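Local coordinates for peptidase S9 prolyl oligopeptidase catalytic domain-containing protein (Pyrococcus horikoshii, PDB 4HXF), which is an acylaminoacyl peptidase of the prolyl oligopeptidase family, probably cleaving peptides by serine-protease chemistry, that works as a self-compartmentalizing hexamer, at residues 139-144 with 171-176; 124-129 with 133-138. One frame throughout, in Å; residues are numbered along the deposited sequence. Where two conformers were deposited one is given.

Contact 1. Residues 139-144 with 171-176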
loop_
_atom_site.group_PDB
_atom_site.type_symbol
_atom_site.label_atom_id
_atom_site.label_comp_id
_atom_site.label_asym_id
_atom_site.label_seq_id
_atom_site.Cartn_x
_atom_site.Cartn_y
_atom_site.Cartn_z
ATOM N N ALA A 139 -20.365 28.668 -17.614
ATOM C CA ALA A 139 -19.908 27.292 -17.491
ATOM C C ALA A 139 -18.954 27.012 -16.361
ATOM O O ALA A 139 -18.663 25.876 -15.999
ATOM C CB ALA A 139 -19.230 26.904 -18.815
ATOM N N TRP A 140 -18.451 28.085 -15.765
ATOM C CA TRP A 140 -17.471 28.007 -14.659
ATOM C C TRP A 140 -17.511 29.212 -13.777
ATOM O O TRP A 140 -18.147 30.235 -14.101
ATOM C CB TRP A 140 -16.076 27.748 -15.285
ATOM C CG TRP A 140 -15.516 28.846 -16.209
ATOM C CD1 TRP A 140 -16.004 30.070 -16.465
ATOM C CD2 TRP A 140 -14.324 28.657 -17.007
ATOM N NE1 TRP A 140 -15.198 30.731 -17.434
ATOM C CE2 TRP A 140 -14.119 29.891 -17.771
ATOM C CE3 TRP A 140 -13.410 27.604 -17.150
ATOM C CZ2 TRP A 140 -13.016 30.035 -18.633
ATOM C CZ3 TRP A 140 -12.356 27.746 -18.023
ATOM C CH2 TRP A 140 -12.156 28.948 -18.716
ATOM N N PHE A 141 -16.954 29.096 -12.588
ATOM C CA PHE A 141 -16.890 30.206 -11.673
ATOM C C PHE A 141 -15.613 30.143 -10.886
ATOM O O PHE A 141 -15.226 29.116 -10.402
ATOM C CB PHE A 141 -18.114 30.299 -10.760
ATOM C CG PHE A 141 -18.410 31.700 -10.268
ATOM C CD1 PHE A 141 -19.240 32.496 -10.977
ATOM C CD2 PHE A 141 -17.853 32.236 -9.093
ATOM C CE1 PHE A 141 -19.483 33.798 -10.661
ATOM C CE2 PHE A 141 -18.122 33.532 -8.715
ATOM C CZ PHE A 141 -18.957 34.294 -9.451
ATOM N N ASP A 142 -14.988 31.294 -10.734
ATOM C CA ASP A 142 -13.730 31.364 -9.977
ATOM C C ASP A 142 -13.865 30.779 -8.593
ATOM O O ASP A 142 -14.798 31.115 -7.871
ATOM C CB ASP A 142 -13.265 32.849 -9.882
ATOM C CG ASP A 142 -11.845 32.954 -9.327
ATOM O OD1 ASP A 142 -10.965 32.495 -10.050
ATOM O OD2 ASP A 142 -11.757 33.296 -8.121
ATOM N N ASN A 143 -12.902 29.951 -8.229
ATOM C CA ASN A 143 -12.835 29.350 -6.886
ATOM C C ASN A 143 -13.950 28.317 -6.640
ATOM O O ASN A 143 -14.110 27.826 -5.518
ATOM C CB ASN A 143 -12.879 30.354 -5.757
ATOM C CG ASN A 143 -12.085 29.843 -4.507
ATOM O OD1 ASN A 143 -11.124 29.081 -4.626
ATOM N ND2 ASN A 143 -12.547 30.225 -3.361
ATOM N N MET A 144 -14.639 27.921 -7.696
ATOM C CA MET A 144 -15.690 26.909 -7.659
ATOM C C MET A 144 -15.466 25.836 -8.677
ATOM O O MET A 144 -15.908 24.726 -8.424
ATOM C CB MET A 144 -17.055 27.519 -7.903
ATOM C CG MET A 144 -17.450 28.463 -6.848
ATOM S SD MET A 144 -19.010 29.230 -7.032
ATOM C CE MET A 144 -18.950 30.138 -5.457
ATOM N N PRO A 171 -31.878 26.480 -8.191
ATOM C CA PRO A 171 -30.810 26.838 -9.131
ATOM C C PRO A 171 -29.469 27.187 -8.540
ATOM O O PRO A 171 -29.390 27.467 -7.300
ATOM C CB PRO A 171 -31.434 28.081 -9.843
ATOM C CG PRO A 171 -32.889 27.870 -9.697
ATOM C CD PRO A 171 -33.073 27.332 -8.296
ATOM N N ARG A 172 -28.362 27.030 -9.321
ATOM C CA ARG A 172 -27.012 27.353 -8.875
ATOM C C ARG A 172 -27.006 28.808 -8.305
ATOM O O ARG A 172 -27.813 29.674 -8.780
ATOM C CB ARG A 172 -25.872 27.169 -10.014
ATOM C CG ARG A 172 -25.936 28.108 -11.112
ATOM C CD ARG A 172 -24.832 27.716 -12.153
ATOM N NE ARG A 172 -25.321 26.559 -12.798
ATOM C CZ ARG A 172 -24.904 26.163 -14.007
ATOM N NH1 ARG A 172 -24.009 26.856 -14.583
ATOM N NH2 ARG A 172 -25.417 25.140 -14.585
ATOM N N PHE A 173 -26.139 29.024 -7.348
ATOM C CA PHE A 173 -25.913 30.298 -6.706
ATOM C C PHE A 173 -27.115 30.766 -5.897
ATOM O O PHE A 173 -27.268 31.958 -5.702
ATOM C CB PHE A 173 -25.507 31.293 -7.817
ATOM C CG PHE A 173 -24.089 31.639 -7.860
ATOM C CD1 PHE A 173 -23.682 32.932 -7.654
ATOM C CD2 PHE A 173 -23.167 30.671 -8.049
ATOM C CE1 PHE A 173 -22.329 33.236 -7.678
ATOM C CE2 PHE A 173 -21.821 30.982 -8.120
ATOM C CZ PHE A 173 -21.444 32.259 -7.980
ATOM N N SER A 174 -27.900 29.850 -5.329
ATOM C CA SER A 174 -28.912 30.161 -4.360
ATOM C C SER A 174 -28.340 30.121 -2.980
ATOM O O SER A 174 -27.272 29.513 -2.686
ATOM C CB SER A 174 -30.129 29.260 -4.496
ATOM O OG SER A 174 -30.764 29.380 -5.810
ATOM N N SER A 175 -28.979 30.814 -2.070
ATOM C CA SER A 175 -28.547 30.824 -0.678
ATOM C C SER A 175 -29.765 30.690 0.260
ATOM O O SER A 175 -30.913 30.855 -0.140
ATOM C CB SER A 175 -27.701 32.065 -0.332
ATOM O OG SER A 175 -28.493 33.166 -0.449
ATOM N N GLY A 176 -29.535 30.387 1.527
ATOM C CA GLY A 176 -30.595 30.174 2.508
ATOM C C GLY A 176 -30.160 30.467 3.882
ATOM O O GLY A 176 -29.060 30.172 4.216
#
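Phe141 and Phe173 meet in a T-shaped, edge-to-face aromatic contact, with Met144 beside it. The contact lies in the beta-propeller. It joins a small hairpin, made by strands 140-141 and 145-146, to the turn between strands 163-171 and 175-179, where the chain passes from one blade to the next. Phe173 presents its far end to Phe141. Its CZ stands 3.4 Å above the plane of the Phe141 ring, over the centre. The ring centroids are 4.7 Å apart and the planes stand at 60°. Phe141 has CG anti to the backbone N (chi1 -153°), which turns one ring face to the incoming Phe173.

Met144 is an extended chain that comes in obliquely to the same Phe173 ring. Its SD is 3.5 Å from Phe173 CE2, a Met-aromatic contact. Phe173 therefore has its far end against both partners.

The backbones set up this meeting. Phe173 is the third residue of a type II turn from Pro171 to Ser174, in a left-handed conformation. Ser174 OG donates a hydrogen bond to Pro171 O at 2.8 Å and ties the turn together. In the hairpin, Met144 N bonds to Phe141 O at 3.0 Å and closes the tight turn, which brings Phe141 and Met144 round to the same Phe173 ring. The hairpin also reaches the catalytic domain. Asp142 OD1 accepts bonds from the backbone N of His578 and of Tyr547, and Phe141 packs on Arg548.

No hydrogen bond or ion pair crosses between the segments. The contact is apolar: a C-H edge points at a pi face, and a polarisable sulfur lies beside the same ring. It therefore rests on packing and weak electrostatics and not on directional bonds.

Contact 2. Residues 124-129 with 133-138; sequences KRREDE and FEDDVP. With MG (magnesium ion), chain G.
The guanidinium of Arg126 has Phe133 CD2 over one face and the carboxylate of Asp135 at its edge. CD2 is 3.9 Å above the plane, offset toward the rim. Arg126 NH2 in turn lies at the edge of the Phe133 ring. The two planes are 78° apart, so the ring meets the cation edge-on and does not stack on it. The Asp135 carboxylate is also turned nearly at right angles to the guanidinium. Arg126 NH1 to Asp135 OD2 is 3.7 Å, a long salt bridge, and Asp135 has two conformers.

The firmer tie is to the backbone. Arg126 NH2 donates to Phe133 O at 2.8 Å, with an N-H...O angle of 136°. The donor sits above the carbonyl plane. The Arg126 chain is extended from CG to NE (chi2 165°), which carries the guanidinium across to the strand end. A leucine in place of Arg126 has no N-H to give, and Phe133 O would probably be left without this partner and Asp135 with its charge less well balanced.

On the other segment, Glu134 OE1 uses its anti lone pair to accept a hydrogen bond from Asp136 N at 2.8 Å. Phe133 and Glu134 also pair in an antiparallel ladder with a strand of the second subunit.

Next to Arg126, Glu127 holds a magnesium ion through OE1 at 2.1 Å, and five waters complete six ligands. Glu127 OE2 accepts a hydrogen bond from water 1, one of those ligands, at 2.7 Å.

The chemistry implies a polar tether: one short but bent carbonyl bond and a looser charge pair join the loop to a strand at the subunit interface. The magnesium ion is held mainly by water.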
loop_
_atom_site.group_PDB
_atom_site.type_symbol
_atom_site.label_atom_id
_atom_site.label_comp_id
_atom_site.label_asym_id
_atom_site.label_seq_id
_atom_site.Cartn_x
_atom_site.Cartn_y
_atom_site.Cartn_z
ATOM N N LYS A 124 -24.642 20.182 -5.995
ATOM C CA LYS A 124 -24.503 18.922 -6.642
ATOM C C LYS A 124 -24.345 19.183 -8.114
ATOM O O LYS A 124 -24.943 20.120 -8.633
ATOM C CB LYS A 124 -25.688 17.984 -6.379
ATOM C CG LYS A 124 -27.092 18.419 -6.754
ATOM C CD LYS A 124 -28.039 17.183 -6.662
ATOM C CE LYS A 124 -29.535 17.454 -6.430
ATOM N NZ LYS A 124 -30.031 18.814 -6.741
ATOM N N ARG A 125 -23.544 18.343 -8.777
ATOM C CA ARG A 125 -23.169 18.515 -10.187
ATOM C C ARG A 125 -23.325 17.182 -10.897
ATOM O O ARG A 125 -23.556 16.169 -10.224
ATOM C CB ARG A 125 -21.711 18.963 -10.241
ATOM C CG ARG A 125 -21.441 20.271 -9.619
ATOM C CD ARG A 125 -19.995 20.714 -9.776
ATOM N NE ARG A 125 -19.807 22.044 -9.225
ATOM C CZ ARG A 125 -18.616 22.616 -8.977
ATOM N NH1 ARG A 125 -17.465 21.916 -9.270
ATOM N NH2 ARG A 125 -18.549 23.825 -8.444
ATOM N N ARG A 126 -23.185 17.174 -12.222
ATOM C CA ARG A 126 -23.381 15.969 -13.067
ATOM C C ARG A 126 -22.287 14.952 -12.777
ATOM O O ARG A 126 -22.553 13.759 -12.662
ATOM C CB ARG A 126 -23.459 16.375 -14.543
ATOM C CG ARG A 126 -24.768 16.953 -15.032
ATOM C CD ARG A 126 -24.717 17.685 -16.395
ATOM N NE ARG A 126 -26.099 18.048 -16.729
ATOM C CZ ARG A 126 -26.514 19.250 -17.138
ATOM N NH1 ARG A 126 -27.830 19.456 -17.420
ATOM N NH2 ARG A 126 -25.641 20.249 -17.281
ATOM N N GLU A 127 -21.038 15.336 -12.659
ATOM C CA GLU A 127 -19.901 14.429 -12.221
ATOM C C GLU A 127 -19.398 13.269 -13.154
ATOM O O GLU A 127 -18.812 12.329 -12.665
ATOM C CB GLU A 127 -20.162 13.760 -10.866
ATOM C CG GLU A 127 -20.688 14.735 -9.808
ATOM C CD GLU A 127 -19.692 15.737 -9.361
ATOM O OE1 GLU A 127 -18.647 15.808 -10.002
ATOM O OE2 GLU A 127 -19.930 16.467 -8.356
ATOM N N ASP A 128 -19.663 13.407 -14.400
ATOM C CA ASP A 128 -19.119 12.418 -15.354
ATOM C C ASP A 128 -17.561 12.537 -15.255
ATOM O O ASP A 128 -17.003 13.671 -15.293
ATOM C CB ASP A 128 -19.571 12.616 -16.755
ATOM C CG ASP A 128 -18.996 11.539 -17.668
ATOM O OD1 ASP A 128 -19.647 10.453 -17.708
ATOM O OD2 ASP A 128 -17.882 11.704 -18.306
ATOM N N GLU A 129 -16.852 11.371 -15.207
ATOM C CA GLU A 129 -15.442 11.265 -15.135
ATOM C C GLU A 129 -14.685 11.898 -16.297
ATOM O O GLU A 129 -13.556 12.388 -16.128
ATOM C CB GLU A 129 -15.004 9.774 -15.079
ATOM C CG GLU A 129 -16.062 8.746 -15.490
ATOM C CD GLU A 129 -17.219 8.629 -14.491
ATOM O OE1 GLU A 129 -16.998 8.261 -13.314
ATOM O OE2 GLU A 129 -18.361 8.889 -14.864
ATOM N N PHE A 133 -20.710 18.855 -18.847
ATOM C CA PHE A 133 -21.730 19.195 -19.778
ATOM C C PHE A 133 -22.518 20.374 -19.283
ATOM O O PHE A 133 -22.907 20.357 -18.069
ATOM C CB PHE A 133 -22.692 18.051 -19.959
ATOM C CG PHE A 133 -23.631 18.238 -21.073
ATOM C CD1 PHE A 133 -23.200 18.100 -22.391
ATOM C CD2 PHE A 133 -24.938 18.631 -20.857
ATOM C CE1 PHE A 133 -24.095 18.353 -23.400
ATOM C CE2 PHE A 133 -25.796 18.944 -21.887
ATOM C CZ PHE A 133 -25.384 18.764 -23.166
ATOM N N GLU A 134 -22.703 21.376 -20.092
ATOM C CA GLU A 134 -23.341 22.634 -19.620
ATOM C C GLU A 134 -24.461 22.999 -20.610
ATOM O O GLU A 134 -24.296 23.100 -21.852
ATOM C CB GLU A 134 -22.337 23.739 -19.421
ATOM C CG GLU A 134 -22.864 25.036 -18.833
ATOM C CD GLU A 134 -23.395 24.775 -17.425
ATOM O OE1 GLU A 134 -24.661 24.917 -17.310
ATOM O OE2 GLU A 134 -22.651 24.338 -16.485
ATOM N N ASP A 135 -25.589 23.451 -20.022
ATOM C CA ASP A 135 -26.698 23.987 -20.795
ATOM C C ASP A 135 -27.274 25.270 -20.147
ATOM O O ASP A 135 -28.285 25.806 -20.652
ATOM C CB ASP A 135 -27.847 22.958 -20.940
ATOM C CG ASP A 135 -28.559 22.678 -19.608
ATOM O OD1 ASP A 135 -28.209 23.236 -18.575
ATOM O OD2 ASP A 135 -29.503 21.863 -19.617
ATOM N N ASP A 136 -26.572 25.787 -19.148
ATOM C CA ASP A 136 -26.900 27.097 -18.498
ATOM C C ASP A 136 -25.678 28.041 -18.607
ATOM O O ASP A 136 -24.740 27.747 -19.405
ATOM C CB ASP A 136 -27.413 26.867 -17.094
ATOM C CG ASP A 136 -28.191 28.097 -16.565
ATOM O OD1 ASP A 136 -28.340 29.111 -17.215
ATOM O OD2 ASP A 136 -28.762 27.846 -15.569
ATOM N N VAL A 137 -25.626 29.157 -17.832
ATOM C CA VAL A 137 -24.482 30.057 -17.924
ATOM C C VAL A 137 -24.214 30.495 -16.513
ATOM O O VAL A 137 -25.123 30.518 -15.691
ATOM C CB VAL A 137 -24.648 31.333 -18.829
ATOM C CG1 VAL A 137 -24.700 30.964 -20.271
ATOM C CG2 VAL A 137 -25.833 32.175 -18.366
ATOM N N PRO A 138 -22.969 30.806 -16.200
ATOM C CA PRO A 138 -21.793 30.584 -17.016
ATOM C C PRO A 138 -21.366 29.134 -16.865
ATOM O O PRO A 138 -21.968 28.363 -16.060
ATOM C CB PRO A 138 -20.816 31.576 -16.366
ATOM C CG PRO A 138 -21.061 31.477 -14.939
ATOM C CD PRO A 138 -22.593 31.332 -14.866
HETATM MG MG MG G . -17.128 17.202 -10.349
HETATM O O HOH W 1 -17.843 18.244 -8.513
HETATM O O HOH W 2 -18.160 18.210 -11.762
HETATM O O HOH W 3 -15.254 18.523 -10.263
HETATM O O HOH W 4 -15.917 15.739 -9.023
HETATM O O HOH W 5 -16.329 16.063 -11.909
#

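The two contacts follow one another along the chain, contact 2 first, and their centres are 11 Å apart. Two polar links join them directly. Arg172 NH2 forms a salt bridge with Glu134 OE1 at 2.8 Å. Met144 O probably accepts a hydrogen bond from Arg125 NH2, also at 2.8 Å. Contact 1 is the nearer to the active site: the Phe141 side chain is about 8 Å from the bound inhibitor. Contact 2 lies away from the inhibitor pocket, but has its own magnesium ion. The side chains of Met144 and Glu127 are about 11 Å apart. Both contacts also touch the second subunit, consistent with a place beside the hexamer interface.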